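Local coordinates for aminotransferase, class III (Deinococcus radiodurans, PDB 3I4J), which probably transfers amino groups between its substrates with the aid of pyridoxal phosphate, as class-III aminotransferases do, at residues G79-A82 with R83-L87; P198-G201 with A202-A205; L307-L310 with D311-R315; L407-A411 with A412-G416. The protein carries 1 engineered substitution. All blocks are in the same frame, centred on the assembly; numbering follows the deposited sequence.

All four contacts are local, each within one continuous run of chain, yet they sit at different levels of the fold. Interactions 2 and 3 are buried; interactions 1 and 4 are partly so, with exposed residues at a helix end. Interaction 1 finishes helix 72-84, interaction 4 starts helix 411-428, and interaction 3 is the last stretch of helix 300-315. Interaction 2 is a loop turn, with its centre about 9 Å from that of the chain. Interactions 1 and 3 touch directly, through R80 to D311 and E314 and through F84 on L310. Backbone bonds dominate interactions 1 and 3, a lone turn bond interaction 2, and a capping box interaction 4.

Interaction 1: G79-A82 with R83-L87; sequences GRLA and RFVGL
L87 N comes back over the end of the helix to A82 O at 2.9 Å, with V85 N bonded to L81 O at 3.1 Å just before it. R83 N to G79 O and F84 N to R80 O complete the bonding of the last regular turn. G86 leaves the helix with positive phi (78°), a value that suits glycine, and its N bonds to R83 O. With the L87 to A82 bond this makes a Schellman motif, which closes the C-terminal end of helix 72-84 in this aminotransferase. The side chain of R83 folds back along the same surface. Its CG lies beside the backbone N (chi1 -70°), and a bend at chi3 lays the guanidinium flat over the carbonyl of G79: G79 O sits 3.1 Å above the plane, over its centre. NH1 is badly angled for that oxygen, so the oxygen rests against the face of the group without a hydrogen bond. R80 CD touches R83 NH2 at 3.8 Å, and the two guanidinium planes are 35° apart; the charged end of R80 goes instead to E314 and D311 of helix 300-315. On the buried side, L81 CD1 meets V85 CG1 at 4.2 Å and both side chains press on M237, while V85 CG2 lies 3.5 Å from A82 O. The ring of F84 leads off toward L310.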
ATOM      1  N   GLY C  79      -7.302 -20.168   0.253  1.00 21.66           N
ATOM      2  CA  GLY C  79      -7.563 -21.459  -0.365  1.00 22.71           C
ATOM      3  C   GLY C  79      -8.221 -21.326  -1.726  1.00 23.05           C
ATOM      4  O   GLY C  79      -7.828 -21.998  -2.688  1.00 23.27           O
ATOM      5  N   ARG C  80      -9.219 -20.453  -1.815  1.00 22.28           N
ATOM      6  CA  ARG C  80      -9.933 -20.228  -3.062  1.00 22.64           C
ATOM      7  C   ARG C  80      -8.997 -19.717  -4.149  1.00 22.65           C
ATOM      8  O   ARG C  80      -9.038 -20.183  -5.286  1.00 21.48           O
ATOM      9  CB  ARG C  80     -11.068 -19.224  -2.848  1.00 24.98           C
ATOM     10  CG  ARG C  80     -12.313 -19.824  -2.196  1.00 26.44           C
ATOM     11  CD  ARG C  80     -13.070 -20.701  -3.189  1.00 26.43           C
ATOM     12  NE  ARG C  80     -13.461 -19.947  -4.378  1.00 28.51           N
ATOM     13  CZ  ARG C  80     -14.398 -19.005  -4.396  1.00 27.80           C
ATOM     14  NH1 ARG C  80     -15.059 -18.699  -3.288  1.00 29.95           N
ATOM     15  NH2 ARG C  80     -14.659 -18.347  -5.519  1.00 29.78           N
ATOM     16  N   LEU C  81      -8.152 -18.760  -3.791  1.00 20.38           N
ATOM     17  CA  LEU C  81      -7.215 -18.182  -4.744  1.00 21.66           C
ATOM     18  C   LEU C  81      -6.189 -19.211  -5.215  1.00 21.85           C
ATOM     19  O   LEU C  81      -5.939 -19.342  -6.417  1.00 21.68           O
ATOM     20  CB  LEU C  81      -6.503 -16.982  -4.111  1.00 20.29           C
ATOM     21  CG  LEU C  81      -5.408 -16.309  -4.943  1.00 21.28           C
ATOM     22  CD1 LEU C  81      -6.001 -15.727  -6.212  1.00 21.89           C
ATOM     23  CD2 LEU C  81      -4.750 -15.216  -4.110  1.00 21.05           C
ATOM     24  N   ALA C  82      -5.599 -19.933  -4.266  1.00 20.95           N
ATOM     25  CA  ALA C  82      -4.604 -20.951  -4.579  1.00 23.05           C
ATOM     26  C   ALA C  82      -5.147 -21.953  -5.593  1.00 23.45           C
ATOM     27  O   ALA C  82      -4.460 -22.307  -6.552  1.00 23.80           O
ATOM     28  CB  ALA C  82      -4.179 -21.678  -3.307  1.00 23.19           C
ATOM     29  N   ARG C  83      -6.382 -22.400  -5.383  1.00 24.63           N
ATOM     30  CA  ARG C  83      -7.002 -23.367  -6.286  1.00 25.33           C
ATOM     31  C   ARG C  83      -7.292 -22.783  -7.669  1.00 25.56           C
ATOM     32  O   ARG C  83      -7.073 -23.442  -8.687  1.00 23.43           O
ATOM     33  CB  ARG C  83      -8.290 -23.924  -5.665  1.00 26.42           C
ATOM     34  CG  ARG C  83      -8.042 -24.839  -4.467  1.00 30.35           C
ATOM     35  CD  ARG C  83      -9.316 -25.544  -4.003  1.00 31.38           C
ATOM     36  NE  ARG C  83     -10.251 -24.664  -3.302  1.00 32.16           N
ATOM     37  CZ  ARG C  83     -10.094 -24.238  -2.050  1.00 33.71           C
ATOM     38  NH1 ARG C  83      -9.030 -24.605  -1.343  1.00 36.09           N
ATOM     39  NH2 ARG C  83     -11.013 -23.456  -1.496  1.00 35.29           N
ATOM     40  N   PHE C  84      -7.778 -21.545  -7.709  1.00 22.86           N
ATOM     41  CA  PHE C  84      -8.085 -20.903  -8.981  1.00 23.83           C
ATOM     42  C   PHE C  84      -6.875 -20.833  -9.907  1.00 24.25           C
ATOM     43  O   PHE C  84      -6.966 -21.188 -11.085  1.00 21.82           O
ATOM     44  CB  PHE C  84      -8.616 -19.480  -8.763  1.00 23.91           C
ATOM     45  CG  PHE C  84      -8.771 -18.695 -10.040  1.00 24.07           C
ATOM     46  CD1 PHE C  84      -9.696 -19.087 -11.007  1.00 22.94           C
ATOM     47  CD2 PHE C  84      -7.956 -17.595 -10.300  1.00 23.40           C
ATOM     48  CE1 PHE C  84      -9.801 -18.399 -12.212  1.00 24.99           C
ATOM     49  CE2 PHE C  84      -8.053 -16.900 -11.503  1.00 23.55           C
ATOM     50  CZ  PHE C  84      -8.975 -17.301 -12.463  1.00 23.80           C
ATOM     51  N   VAL C  85      -5.742 -20.388  -9.375  1.00 23.08           N
ATOM     52  CA  VAL C  85      -4.542 -20.245 -10.197  1.00 24.14           C
ATOM     53  C   VAL C  85      -3.779 -21.533 -10.459  1.00 23.67           C
ATOM     54  O   VAL C  85      -2.719 -21.507 -11.081  1.00 25.52           O
ATOM     55  CB  VAL C  85      -3.572 -19.199  -9.602  1.00 23.44           C
ATOM     56  CG1 VAL C  85      -4.296 -17.872  -9.437  1.00 23.32           C
ATOM     57  CG2 VAL C  85      -3.028 -19.674  -8.262  1.00 23.74           C
ATOM     58  N   GLY C  86      -4.308 -22.654  -9.985  1.00 23.46           N
ATOM     59  CA  GLY C  86      -3.646 -23.929 -10.221  1.00 24.90           C
ATOM     60  C   GLY C  86      -2.444 -24.200  -9.338  1.00 24.69           C
ATOM     61  O   GLY C  86      -1.545 -24.958  -9.717  1.00 25.33           O
ATOM     62  N   LEU C  87      -2.424 -23.578  -8.162  1.00 24.41           N
ATOM     63  CA  LEU C  87      -1.348 -23.758  -7.188  1.00 23.80           C
ATOM     64  C   LEU C  87      -2.039 -24.055  -5.857  1.00 24.27           C
ATOM     65  O   LEU C  87      -1.789 -23.388  -4.856  1.00 23.48           O
ATOM     66  CB  LEU C  87      -0.520 -22.471  -7.070  1.00 23.86           C
ATOM     67  CG  LEU C  87       0.100 -21.938  -8.367  1.00 24.69           C
ATOM     68  CD1 LEU C  87       0.802 -20.610  -8.097  1.00 24.60           C
ATOM     69  CD2 LEU C  87       1.095 -22.963  -8.917  1.00 25.39           C
TER

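Interaction 2: P198-G201 with A202-A205; sequences PVVG and ASDA
G201 O is approached by the backbone of D204 and A205 together. D204 N bonds to it at 3.2 Å, with an angle of 138° at the hydrogen, and stands above the carbonyl plane, 42° out of it, so the bond is bent at the hydrogen and misses the plane of the lone pairs. A205 CA adds a CH...O contact at 3.3 Å from G201 O. The bond from D204 N closes a beta-turn with A202 and S203 at its two corners, both in helical phi/psi, and the chain doubles back so that D204 comes alongside V200. There CG1 of V200, anti to its N, points to the returning chain and meets D204 CB at 3.8 Å; V200 CB stands 3.6 Å from D204 O. The closeness of V200 CG1 to the hydroxyl of S203 is a doubtful feature of the model. From D204 the carboxylate heads away from V200 to salt bridges with R347 and K165, so the buried charge is probably balanced by two cations; R347 also bonds to A205 O. The turn belongs to the loop that leads from strand 191-196 of the mixed sheet to helix 213-224, where P198 O takes a bond from Y214, while A205 packs on H400 and L402 of strand 400-403.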
ATOM      1  N   PRO C 198       5.834 -13.066 -17.038  1.00 18.85           N
ATOM      2  CA  PRO C 198       5.668 -14.026 -18.138  1.00 19.43           C
ATOM      3  C   PRO C 198       5.447 -13.288 -19.461  1.00 20.89           C
ATOM      4  O   PRO C 198       6.039 -13.622 -20.492  1.00 20.02           O
ATOM      5  CB  PRO C 198       4.451 -14.838 -17.702  1.00 20.62           C
ATOM      6  CG  PRO C 198       4.584 -14.848 -16.200  1.00 19.33           C
ATOM      7  CD  PRO C 198       4.949 -13.393 -15.908  1.00 20.04           C
ATOM      8  N   VAL C 199       4.572 -12.289 -19.418  1.00 20.25           N
ATOM      9  CA  VAL C 199       4.279 -11.445 -20.571  1.00 20.99           C
ATOM     10  C   VAL C 199       4.612 -10.060 -20.037  1.00 22.32           C
ATOM     11  O   VAL C 199       4.104  -9.664 -18.987  1.00 22.21           O
ATOM     12  CB  VAL C 199       2.788 -11.520 -20.972  1.00 21.04           C
ATOM     13  CG1 VAL C 199       2.489 -10.518 -22.076  1.00 22.08           C
ATOM     14  CG2 VAL C 199       2.453 -12.929 -21.447  1.00 21.81           C
ATOM     15  N   VAL C 200       5.485  -9.347 -20.739  1.00 22.64           N
ATOM     16  CA  VAL C 200       5.924  -8.023 -20.310  1.00 24.22           C
ATOM     17  C   VAL C 200       4.834  -6.959 -20.348  1.00 26.17           C
ATOM     18  O   VAL C 200       3.966  -6.965 -21.222  1.00 24.46           O
ATOM     19  CB  VAL C 200       7.132  -7.550 -21.152  1.00 23.84           C
ATOM     20  CG1 VAL C 200       7.581  -6.162 -20.706  1.00 26.74           C
ATOM     21  CG2 VAL C 200       8.279  -8.545 -21.002  1.00 26.04           C
ATOM     22  N   GLY C 201       4.898  -6.044 -19.387  1.00 28.12           N
ATOM     23  CA  GLY C 201       3.924  -4.975 -19.304  1.00 28.69           C
ATOM     24  C   GLY C 201       4.371  -3.688 -19.971  1.00 32.09           C
ATOM     25  O   GLY C 201       4.849  -3.692 -21.103  1.00 31.05           O
ATOM     26  N   ALA C 202       4.220  -2.582 -19.249  1.00 34.00           N
ATOM     27  CA  ALA C 202       4.570  -1.254 -19.741  1.00 35.99           C
ATOM     28  C   ALA C 202       5.950  -1.103 -20.382  1.00 36.05           C
ATOM     29  O   ALA C 202       6.082  -0.437 -21.406  1.00 38.10           O
ATOM     30  CB  ALA C 202       4.418  -0.240 -18.609  1.00 37.72           C
ATOM     31  N   SER C 203       6.971  -1.715 -19.788  1.00 36.52           N
ATOM     32  CA  SER C 203       8.337  -1.614 -20.306  1.00 37.03           C
ATOM     33  C   SER C 203       8.485  -1.964 -21.786  1.00 36.31           C
ATOM     34  O   SER C 203       9.245  -1.319 -22.510  1.00 37.14           O
ATOM     35  CB  SER C 203       9.278  -2.493 -19.476  1.00 38.08           C
ATOM     36  OG  SER C 203       8.896  -3.854 -19.546  1.00 40.60           O
ATOM     37  N   ASP C 204       7.771  -2.992 -22.230  1.00 34.50           N
ATOM     38  CA  ASP C 204       7.809  -3.419 -23.623  1.00 33.16           C
ATOM     39  C   ASP C 204       6.445  -4.046 -23.868  1.00 31.47           C
ATOM     40  O   ASP C 204       6.290  -5.266 -23.816  1.00 27.70           O
ATOM     41  CB  ASP C 204       8.907  -4.458 -23.846  1.00 35.89           C
ATOM     42  CG  ASP C 204       9.410  -4.476 -25.278  1.00 37.87           C
ATOM     43  OD1 ASP C 204       8.585  -4.354 -26.209  1.00 39.35           O
ATOM     44  OD2 ASP C 204      10.633  -4.620 -25.474  1.00 39.30           O
ATOM     45  N   ALA C 205       5.468  -3.182 -24.121  1.00 29.47           N
ATOM     46  CA  ALA C 205       4.074  -3.557 -24.329  1.00 28.21           C
ATOM     47  C   ALA C 205       3.743  -4.955 -24.843  1.00 26.67           C
ATOM     48  O   ALA C 205       3.826  -5.232 -26.039  1.00 25.85           O
ATOM     49  CB  ALA C 205       3.391  -2.513 -25.218  1.00 28.63           C
TER

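Interaction 3: L307-L310 with D311-R315; sequences LSVL and DIVER
L310 and E314 lie one turn apart on the helix, and their side chains run at a slant to one another. CD1 of the leucine meets E314 CG at 4.0 Å, and L310 CG lies 4.1 Å from E314 CD, so the aliphatic stem of the glutamate rests against the leucine. Beyond CG the glutamate is extended (chi2 -176°), which carries its carboxylate past the leucine to R80 of helix 72-84. With an alanine in place of E314, R80 is likely to lose one of its two carboxylate partners, and a gap to open beside L310 CD1. V309 and V313 also meet at a slant, CG1 to CG2 at 4.1 Å, on a side of the helix that packs on I43. D311 is turned differently. A chi1 of -71° swings its CG clear of its own carbonyl carbon and folds the carboxylate back toward the preceding turn, with D311 CG 3.3 Å from L307 O. The nearby D311 OD2 and L307 O are both acceptors and form no bond; the carboxylate is instead paired with R80 and, at OD2, with R53 of helix 48-60. I312 folds back likewise and sets CG1 at 3.4 Å from S308 O. Beneath these side chains four backbone bonds of i to i+4 spacing link 307-310 to 311-315, with V313 N to V309 O at 2.9 Å. This is the regular alpha-helical pattern, here in the last turns of helix 300-315, whose L307 and S308 reach R53 of helix 48-60 and whose L307 also packs on E76 of helix 72-84.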
ATOM      1  N   LEU C 307     -12.073 -11.826  -2.645  1.00 20.62           N
ATOM      2  CA  LEU C 307     -12.892 -13.037  -2.713  1.00 21.05           C
ATOM      3  C   LEU C 307     -14.122 -12.844  -3.602  1.00 22.08           C
ATOM      4  O   LEU C 307     -14.473 -13.725  -4.390  1.00 21.72           O
ATOM      5  CB  LEU C 307     -13.325 -13.455  -1.302  1.00 22.87           C
ATOM      6  CG  LEU C 307     -14.169 -14.730  -1.171  1.00 23.95           C
ATOM      7  CD1 LEU C 307     -13.394 -15.926  -1.714  1.00 24.62           C
ATOM      8  CD2 LEU C 307     -14.526 -14.949   0.291  1.00 24.06           C
ATOM      9  N   SER C 308     -14.781 -11.696  -3.477  1.00 21.21           N
ATOM     10  CA  SER C 308     -15.965 -11.412  -4.282  1.00 21.50           C
ATOM     11  C   SER C 308     -15.575 -11.298  -5.754  1.00 21.92           C
ATOM     12  O   SER C 308     -16.286 -11.777  -6.641  1.00 22.87           O
ATOM     13  CB  SER C 308     -16.633 -10.116  -3.808  1.00 21.61           C
ATOM     14  OG  SER C 308     -17.776  -9.812  -4.594  1.00 24.56           O
ATOM     15  N   VAL C 309     -14.442 -10.658  -6.015  1.00 20.46           N
ATOM     16  CA  VAL C 309     -13.959 -10.505  -7.382  1.00 21.45           C
ATOM     17  C   VAL C 309     -13.653 -11.886  -7.964  1.00 21.67           C
ATOM     18  O   VAL C 309     -13.965 -12.161  -9.118  1.00 22.11           O
ATOM     19  CB  VAL C 309     -12.687  -9.622  -7.429  1.00 21.77           C
ATOM     20  CG1 VAL C 309     -12.017  -9.726  -8.799  1.00 21.71           C
ATOM     21  CG2 VAL C 309     -13.062  -8.165  -7.144  1.00 21.44           C
ATOM     22  N   LEU C 310     -13.055 -12.755  -7.156  1.00 21.20           N
ATOM     23  CA  LEU C 310     -12.738 -14.103  -7.612  1.00 23.90           C
ATOM     24  C   LEU C 310     -14.015 -14.871  -7.967  1.00 24.79           C
ATOM     25  O   LEU C 310     -14.054 -15.583  -8.974  1.00 24.67           O
ATOM     26  CB  LEU C 310     -11.944 -14.854  -6.542  1.00 23.27           C
ATOM     27  CG  LEU C 310     -11.513 -16.283  -6.892  1.00 23.73           C
ATOM     28  CD1 LEU C 310     -10.667 -16.285  -8.167  1.00 23.75           C
ATOM     29  CD2 LEU C 310     -10.737 -16.875  -5.726  1.00 23.65           C
ATOM     30  N   ASP C 311     -15.059 -14.727  -7.149  1.00 25.46           N
ATOM     31  CA  ASP C 311     -16.330 -15.404  -7.424  1.00 26.67           C
ATOM     32  C   ASP C 311     -16.826 -15.035  -8.818  1.00 26.61           C
ATOM     33  O   ASP C 311     -17.303 -15.886  -9.571  1.00 27.06           O
ATOM     34  CB  ASP C 311     -17.419 -14.995  -6.418  1.00 27.58           C
ATOM     35  CG  ASP C 311     -17.187 -15.548  -5.024  1.00 29.37           C
ATOM     36  OD1 ASP C 311     -16.637 -16.656  -4.890  1.00 31.45           O
ATOM     37  OD2 ASP C 311     -17.585 -14.875  -4.052  1.00 33.02           O
ATOM     38  N   ILE C 312     -16.717 -13.751  -9.146  1.00 25.14           N
ATOM     39  CA  ILE C 312     -17.151 -13.228 -10.434  1.00 24.84           C
ATOM     40  C   ILE C 312     -16.276 -13.724 -11.586  1.00 26.11           C
ATOM     41  O   ILE C 312     -16.785 -14.138 -12.633  1.00 24.00           O
ATOM     42  CB  ILE C 312     -17.149 -11.688 -10.396  1.00 24.05           C
ATOM     43  CG1 ILE C 312     -18.199 -11.209  -9.389  1.00 25.45           C
ATOM     44  CG2 ILE C 312     -17.417 -11.119 -11.781  1.00 23.92           C
ATOM     45  CD1 ILE C 312     -18.161  -9.716  -9.108  1.00 25.34           C
ATOM     46  N   VAL C 313     -14.962 -13.682 -11.386  1.00 24.67           N
ATOM     47  CA  VAL C 313     -14.017 -14.132 -12.399  1.00 24.05           C
ATOM     48  C   VAL C 313     -14.299 -15.585 -12.780  1.00 25.64           C
ATOM     49  O   VAL C 313     -14.257 -15.947 -13.955  1.00 24.50           O
ATOM     50  CB  VAL C 313     -12.561 -13.995 -11.882  1.00 23.98           C
ATOM     51  CG1 VAL C 313     -11.585 -14.692 -12.827  1.00 24.28           C
ATOM     52  CG2 VAL C 313     -12.203 -12.515 -11.746  1.00 22.80           C
ATOM     53  N   GLU C 314     -14.600 -16.411 -11.781  1.00 25.95           N
ATOM     54  CA  GLU C 314     -14.892 -17.820 -12.025  1.00 26.60           C
ATOM     55  C   GLU C 314     -16.298 -18.024 -12.594  1.00 27.04           C
ATOM     56  O   GLU C 314     -16.477 -18.707 -13.604  1.00 27.57           O
ATOM     57  CB  GLU C 314     -14.735 -18.624 -10.729  1.00 26.54           C
ATOM     58  CG  GLU C 314     -13.338 -18.559 -10.133  1.00 28.60           C
ATOM     59  CD  GLU C 314     -13.173 -19.437  -8.906  1.00 30.40           C
ATOM     60  OE1 GLU C 314     -14.016 -19.355  -7.987  1.00 32.07           O
ATOM     61  OE2 GLU C 314     -12.190 -20.200  -8.855  1.00 28.31           O
ATOM     62  N   ARG C 315     -17.293 -17.422 -11.952  1.00 26.75           N
ATOM     63  CA  ARG C 315     -18.674 -17.568 -12.404  1.00 27.83           C
ATOM     64  C   ARG C 315     -18.893 -17.098 -13.843  1.00 28.58           C
ATOM     65  O   ARG C 315     -19.615 -17.744 -14.604  1.00 28.00           O
ATOM     66  CB  ARG C 315     -19.618 -16.812 -11.467  1.00 27.77           C
ATOM     67  CG  ARG C 315     -21.093 -17.006 -11.790  1.00 29.97           C
ATOM     68  CD  ARG C 315     -21.980 -16.295 -10.778  1.00 31.16           C
ATOM     69  NE  ARG C 315     -21.946 -14.848 -10.941  1.00 33.81           N
ATOM     70  CZ  ARG C 315     -21.609 -13.992  -9.983  1.00 31.05           C
ATOM     71  NH1 ARG C 315     -21.270 -14.431  -8.779  1.00 32.55           N
ATOM     72  NH2 ARG C 315     -21.612 -12.692 -10.231  1.00 32.25           N
TER

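Interaction 4: L407-A411 with A412-G416; sequences LSITA and AEVDG. Engineered in segment 412-416: G416 (natural residue Glu).
E413 CB lies against I409 CG1 at 3.4 Å, the two side chains sliding past each other in opposite directions. From there chi1 -59° turns CG away from the carbonyl carbon, and the extended stem carries CD over T410; the very short approach of CG to T410 OG1 is doubtful. At the tip, OE1 accepts from T410 N at 2.9 Å, along a nearly straight N-H (166°), on the anti side and 33° out of the carboxylate plane. The same oxygen takes a second bond from a water, 2.7 Å away, which also donates to S408 O. In return E413 N gives a bond to T410 OG1 at 3.1 Å, although the position of that oxygen is less sure. Side chain to backbone in both directions, this is a capping box, with T410 as the N-cap of helix 411-428. V414 N adds a bond to T410 O, and I409 crosses V414 at about a right angle, CD1 to CG2 at 3.9 Å; V21 of a loop touches both I409 and E413. A lysine in place of E413 would probably strip T410 N of its acceptor and put a positive charge at a helix start that suits a negative one. The glutamate thus does two jobs: its N-H enters the cap, and its carboxylate, likely favoured by the partial positive charge of the helix start, ties down the backbone ahead of it.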
ATOM      1  N   LEU C 407     -11.878  -7.593 -18.567  1.00 23.29           N
ATOM      2  CA  LEU C 407     -12.107  -8.941 -19.072  1.00 23.51           C
ATOM      3  C   LEU C 407     -13.578  -9.196 -19.387  1.00 25.03           C
ATOM      4  O   LEU C 407     -13.919 -10.147 -20.093  1.00 24.86           O
ATOM      5  CB  LEU C 407     -11.602  -9.962 -18.048  1.00 25.41           C
ATOM      6  CG  LEU C 407     -10.103 -10.281 -18.062  1.00 28.35           C
ATOM      7  CD1 LEU C 407      -9.292  -9.025 -18.287  1.00 27.36           C
ATOM      8  CD2 LEU C 407      -9.705 -10.981 -16.767  1.00 25.10           C
ATOM      9  N   SER C 408     -14.437  -8.333 -18.855  1.00 24.20           N
ATOM     10  CA  SER C 408     -15.881  -8.422 -19.054  1.00 24.60           C
ATOM     11  C   SER C 408     -16.377  -7.630 -20.268  1.00 25.05           C
ATOM     12  O   SER C 408     -17.581  -7.560 -20.522  1.00 24.87           O
ATOM     13  CB  SER C 408     -16.582  -7.919 -17.792  1.00 25.14           C
ATOM     14  OG  SER C 408     -15.994  -6.699 -17.368  1.00 26.30           O
ATOM     15  N   ILE C 409     -15.460  -7.031 -21.019  1.00 25.10           N
ATOM     16  CA  ILE C 409     -15.836  -6.242 -22.192  1.00 25.07           C
ATOM     17  C   ILE C 409     -16.578  -7.116 -23.204  1.00 24.93           C
ATOM     18  O   ILE C 409     -16.255  -8.292 -23.364  1.00 25.68           O
ATOM     19  CB  ILE C 409     -14.587  -5.618 -22.854  1.00 24.64           C
ATOM     20  CG1 ILE C 409     -15.004  -4.660 -23.969  1.00 23.74           C
ATOM     21  CG2 ILE C 409     -13.672  -6.718 -23.391  1.00 24.92           C
ATOM     22  CD1 ILE C 409     -13.859  -3.809 -24.484  1.00 25.27           C
ATOM     23  N   THR C 410     -17.578  -6.547 -23.874  1.00 25.54           N
ATOM     24  CA  THR C 410     -18.354  -7.301 -24.862  1.00 26.95           C
ATOM     25  C   THR C 410     -17.729  -7.197 -26.251  1.00 26.66           C
ATOM     26  O   THR C 410     -16.872  -6.348 -26.492  1.00 27.09           O
ATOM     27  CB  THR C 410     -19.812  -6.789 -24.957  1.00 26.42           C
ATOM     28  OG1 THR C 410     -19.818  -5.459 -25.486  1.00 27.05           O
ATOM     29  CG2 THR C 410     -20.468  -6.780 -23.583  1.00 28.71           C
ATOM     30  N   ALA C 411     -18.159  -8.066 -27.163  1.00 26.60           N
ATOM     31  CA  ALA C 411     -17.640  -8.044 -28.527  1.00 26.88           C
ATOM     32  C   ALA C 411     -17.922  -6.692 -29.174  1.00 27.08           C
ATOM     33  O   ALA C 411     -17.064  -6.123 -29.850  1.00 24.59           O
ATOM     34  CB  ALA C 411     -18.276  -9.163 -29.348  1.00 28.36           C
ATOM     35  N   ALA C 412     -19.128  -6.172 -28.962  1.00 27.65           N
ATOM     36  CA  ALA C 412     -19.500  -4.887 -29.534  1.00 28.48           C
ATOM     37  C   ALA C 412     -18.614  -3.779 -28.975  1.00 26.21           C
ATOM     38  O   ALA C 412     -18.206  -2.870 -29.701  1.00 24.66           O
ATOM     39  CB  ALA C 412     -20.969  -4.585 -29.244  1.00 30.13           C
ATOM     40  N   GLU C 413     -18.315  -3.859 -27.679  1.00 25.86           N
ATOM     41  CA  GLU C 413     -17.472  -2.853 -27.042  1.00 24.68           C
ATOM     42  C   GLU C 413     -16.024  -2.945 -27.542  1.00 24.54           C
ATOM     43  O   GLU C 413     -15.320  -1.938 -27.599  1.00 23.96           O
ATOM     44  CB  GLU C 413     -17.554  -2.996 -25.514  1.00 26.30           C
ATOM     45  CG  GLU C 413     -18.990  -2.831 -24.999  1.00 25.88           C
ATOM     46  CD  GLU C 413     -19.143  -3.048 -23.505  1.00 28.35           C
ATOM     47  OE1 GLU C 413     -18.398  -3.875 -22.932  1.00 27.97           O
ATOM     48  OE2 GLU C 413     -20.032  -2.402 -22.905  1.00 27.36           O
ATOM     49  N   VAL C 414     -15.579  -4.144 -27.915  1.00 24.68           N
ATOM     50  CA  VAL C 414     -14.227  -4.290 -28.448  1.00 24.77           C
ATOM     51  C   VAL C 414     -14.177  -3.551 -29.792  1.00 25.54           C
ATOM     52  O   VAL C 414     -13.202  -2.866 -30.102  1.00 24.36           O
ATOM     53  CB  VAL C 414     -13.838  -5.782 -28.659  1.00 25.82           C
ATOM     54  CG1 VAL C 414     -12.573  -5.879 -29.513  1.00 26.39           C
ATOM     55  CG2 VAL C 414     -13.584  -6.450 -27.320  1.00 24.72           C
ATOM     56  N   ASP C 415     -15.237  -3.673 -30.587  1.00 26.97           N
ATOM     57  CA  ASP C 415     -15.268  -2.982 -31.871  1.00 28.01           C
ATOM     58  C   ASP C 415     -15.307  -1.471 -31.658  1.00 27.86           C
ATOM     59  O   ASP C 415     -14.706  -0.716 -32.419  1.00 27.61           O
ATOM     60  CB  ASP C 415     -16.471  -3.428 -32.709  1.00 30.67           C
ATOM     61  CG  ASP C 415     -16.307  -4.832 -33.258  1.00 32.95           C
ATOM     62  OD1 ASP C 415     -15.173  -5.192 -33.640  1.00 33.99           O
ATOM     63  OD2 ASP C 415     -17.309  -5.572 -33.319  1.00 35.33           O
ATOM     64  N   GLY C 416     -16.011  -1.034 -30.616  1.00 26.88           N
ATOM     65  CA  GLY C 416     -16.084   0.389 -30.324  1.00 25.84           C
ATOM     66  C   GLY C 416     -14.719   0.928 -29.936  1.00 24.99           C
ATOM     67  O   GLY C 416     -14.328   2.029 -30.327  1.00 25.50           O
TER
HETATM   68  O   HOH W   1     -18.945  -5.037 -20.580  1.00 30.30           O